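Local coordinates for protein tonb-dependent siderophore receptor (PDB 5FR8) that probably takes up iron across the outer membrane by binding iron-chelating siderophores, possibly ferric enterobactin, at residues K322-G327 with D340-S345. Residues are numbered along the deposited sequence; the frame is centred on the assembly and turned at random.
Sequences KRLPEG and DDKATS
R323 and A343 make the last paired rung where two antiparallel strands part into a loop. Each backbone N bonds the other residue's carbonyl: R323 N to A343 O at 3.2 Å, and A343 N to R323 O, also 3.2 Å. Next along, K322 and T344 form a non-hydrogen-bonded pair, and both side chains leave on the same face, opposite R323 and A343.

On that face the K322 chain can be followed outward from CB, which lies 3.6 Å from T344 OG1; CG still touches this hydroxyl and begins to meet K342 CD. CD packs on the same methylene, and CE reaches it at 3.8 Å. K322 has CG anti to the backbone N (chi1 173°) and is extended beyond, which carries it from T344 across K342 at roughly a right angle. The two ammonium groups, 5.1 Å apart between K322 NZ and K342 NZ, carry like charges, which the carbonyl of E288, a hydrogen-bond partner of K342 NZ, probably eases.

K342's stem also meets L324, whose CD2 sits 3.6 Å from K342 CG. Past it, P325 lays CD against D341 O at 3.6 Å, beside the inverse gamma turn centred on D341.

Here strand 308-323 of the TonB-dependent receptor barrel ends and its antiparallel neighbour 343-361 begins, with the long loop that connects them running between. Strand 290-305 flanks this junction, with N290 and M292 against R323 and T291 against K342.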
loop_
_atom_site.group_PDB
_atom_site.type_symbol
_atom_site.label_atom_id
_atom_site.label_comp_id
_atom_site.label_asym_id
_atom_site.label_seq_id
_atom_site.Cartn_x
_atom_site.Cartn_y
_atom_site.Cartn_z
ATOM N N LYS A 322 -8.828 -15.967 4.849
ATOM C CA LYS A 322 -8.838 -17.336 5.372
ATOM C C LYS A 322 -7.418 -17.880 5.446
ATOM O O LYS A 322 -6.741 -18.010 4.424
ATOM C CB LYS A 322 -9.686 -18.237 4.487
ATOM C CG LYS A 322 -9.640 -19.724 4.848
ATOM C CD LYS A 322 -10.219 -20.584 3.737
ATOM C CE LYS A 322 -10.716 -21.906 4.268
ATOM N NZ LYS A 322 -10.835 -22.940 3.195
ATOM N N ARG A 323 -6.980 -18.213 6.656
ATOM C CA ARG A 323 -5.620 -18.703 6.869
ATOM C C ARG A 323 -5.467 -19.537 8.156
ATOM O O ARG A 323 -6.342 -19.530 9.017
ATOM C CB ARG A 323 -4.676 -17.514 6.943
ATOM C CG ARG A 323 -4.855 -16.706 8.215
ATOM C CD ARG A 323 -3.913 -15.537 8.226
ATOM N NE ARG A 323 -4.230 -14.560 7.190
ATOM C CZ ARG A 323 -3.353 -14.038 6.330
ATOM N NH1 ARG A 323 -2.076 -14.382 6.363
ATOM N NH2 ARG A 323 -3.748 -13.141 5.449
ATOM N N LEU A 324 -4.348 -20.247 8.278
ATOM C CA LEU A 324 -4.099 -21.086 9.449
ATOM C C LEU A 324 -3.824 -20.259 10.706
ATOM O O LEU A 324 -3.319 -19.162 10.619
ATOM C CB LEU A 324 -2.944 -22.023 9.176
ATOM C CG LEU A 324 -3.206 -22.976 8.005
ATOM C CD1 LEU A 324 -1.890 -23.560 7.510
ATOM C CD2 LEU A 324 -4.167 -24.096 8.383
ATOM N N PRO A 325 -4.208 -20.778 11.883
ATOM C CA PRO A 325 -4.079 -19.964 13.094
ATOM C C PRO A 325 -2.620 -19.857 13.520
ATOM O O PRO A 325 -1.780 -20.576 12.973
ATOM C CB PRO A 325 -4.902 -20.760 14.132
ATOM C CG PRO A 325 -4.811 -22.189 13.678
ATOM C CD PRO A 325 -4.760 -22.128 12.171
ATOM N N GLU A 326 -2.334 -19.008 14.509
ATOM C CA GLU A 326 -0.949 -18.717 14.908
ATOM C C GLU A 326 -0.717 -18.393 16.377
ATOM O O GLU A 326 -1.620 -18.043 17.125
ATOM C CB GLU A 326 -0.419 -17.534 14.119
ATOM C CG GLU A 326 -0.485 -17.686 12.606
ATOM C CD GLU A 326 0.022 -16.446 11.888
ATOM O OE1 GLU A 326 0.241 -15.399 12.563
ATOM O OE2 GLU A 326 0.204 -16.535 10.658
ATOM N N GLY A 327 0.534 -18.532 16.786
ATOM C CA GLY A 327 0.957 -18.028 18.068
ATOM C C GLY A 327 0.598 -16.580 18.052
ATOM O O GLY A 327 0.655 -15.945 17.009
ATOM N N ASP A 340 -4.363 -27.443 10.132
ATOM C CA ASP A 340 -5.751 -27.643 9.644
ATOM C C ASP A 340 -6.811 -26.569 9.908
ATOM O O ASP A 340 -7.461 -26.112 8.955
ATOM C CB ASP A 340 -6.280 -28.974 10.159
ATOM C CG ASP A 340 -5.812 -30.137 9.307
ATOM O OD1 ASP A 340 -6.190 -30.147 8.115
ATOM O OD2 ASP A 340 -5.065 -31.021 9.809
ATOM N N ASP A 341 -6.991 -26.156 11.166
ATOM C CA ASP A 341 -8.203 -25.407 11.569
ATOM C C ASP A 341 -8.257 -23.952 11.094
ATOM O O ASP A 341 -8.283 -23.011 11.898
ATOM C CB ASP A 341 -8.386 -25.460 13.085
ATOM C CG ASP A 341 -8.561 -26.866 13.596
ATOM O OD1 ASP A 341 -8.756 -27.786 12.759
ATOM O OD2 ASP A 341 -8.501 -27.046 14.833
ATOM N N LYS A 342 -8.305 -23.782 9.781
ATOM C CA LYS A 342 -8.372 -22.458 9.192
ATOM C C LYS A 342 -9.517 -21.635 9.796
ATOM O O LYS A 342 -10.628 -22.117 9.933
ATOM C CB LYS A 342 -8.541 -22.567 7.670
ATOM C CG LYS A 342 -7.345 -23.180 6.972
ATOM C CD LYS A 342 -7.289 -22.841 5.495
ATOM C CE LYS A 342 -6.067 -23.461 4.840
ATOM N NZ LYS A 342 -5.770 -22.800 3.551
ATOM N N ALA A 343 -9.244 -20.389 10.159
ATOM C CA ALA A 343 -10.325 -19.475 10.515
ATOM C C ALA A 343 -10.454 -18.459 9.398
ATOM O O ALA A 343 -9.523 -18.249 8.639
ATOM C CB ALA A 343 -10.057 -18.794 11.854
ATOM N N THR A 344 -11.625 -17.855 9.288
ATOM C CA THR A 344 -11.864 -16.815 8.306
ATOM C C THR A 344 -12.284 -15.509 8.992
ATOM O O THR A 344 -13.027 -15.502 9.988
ATOM C CB THR A 344 -12.976 -17.224 7.331
ATOM O OG1 THR A 344 -12.568 -18.383 6.598
ATOM C CG2 THR A 344 -13.266 -16.106 6.366
ATOM N N SER A 345 -11.792 -14.394 8.453
ATOM C CA SER A 345 -12.238 -13.086 8.876
ATOM C C SER A 345 -13.002 -12.451 7.757
ATOM O O SER A 345 -12.740 -12.700 6.584
ATOM C CB SER A 345 -11.066 -12.248 9.268
ATOM O OG SER A 345 -10.832 -12.490 10.637
#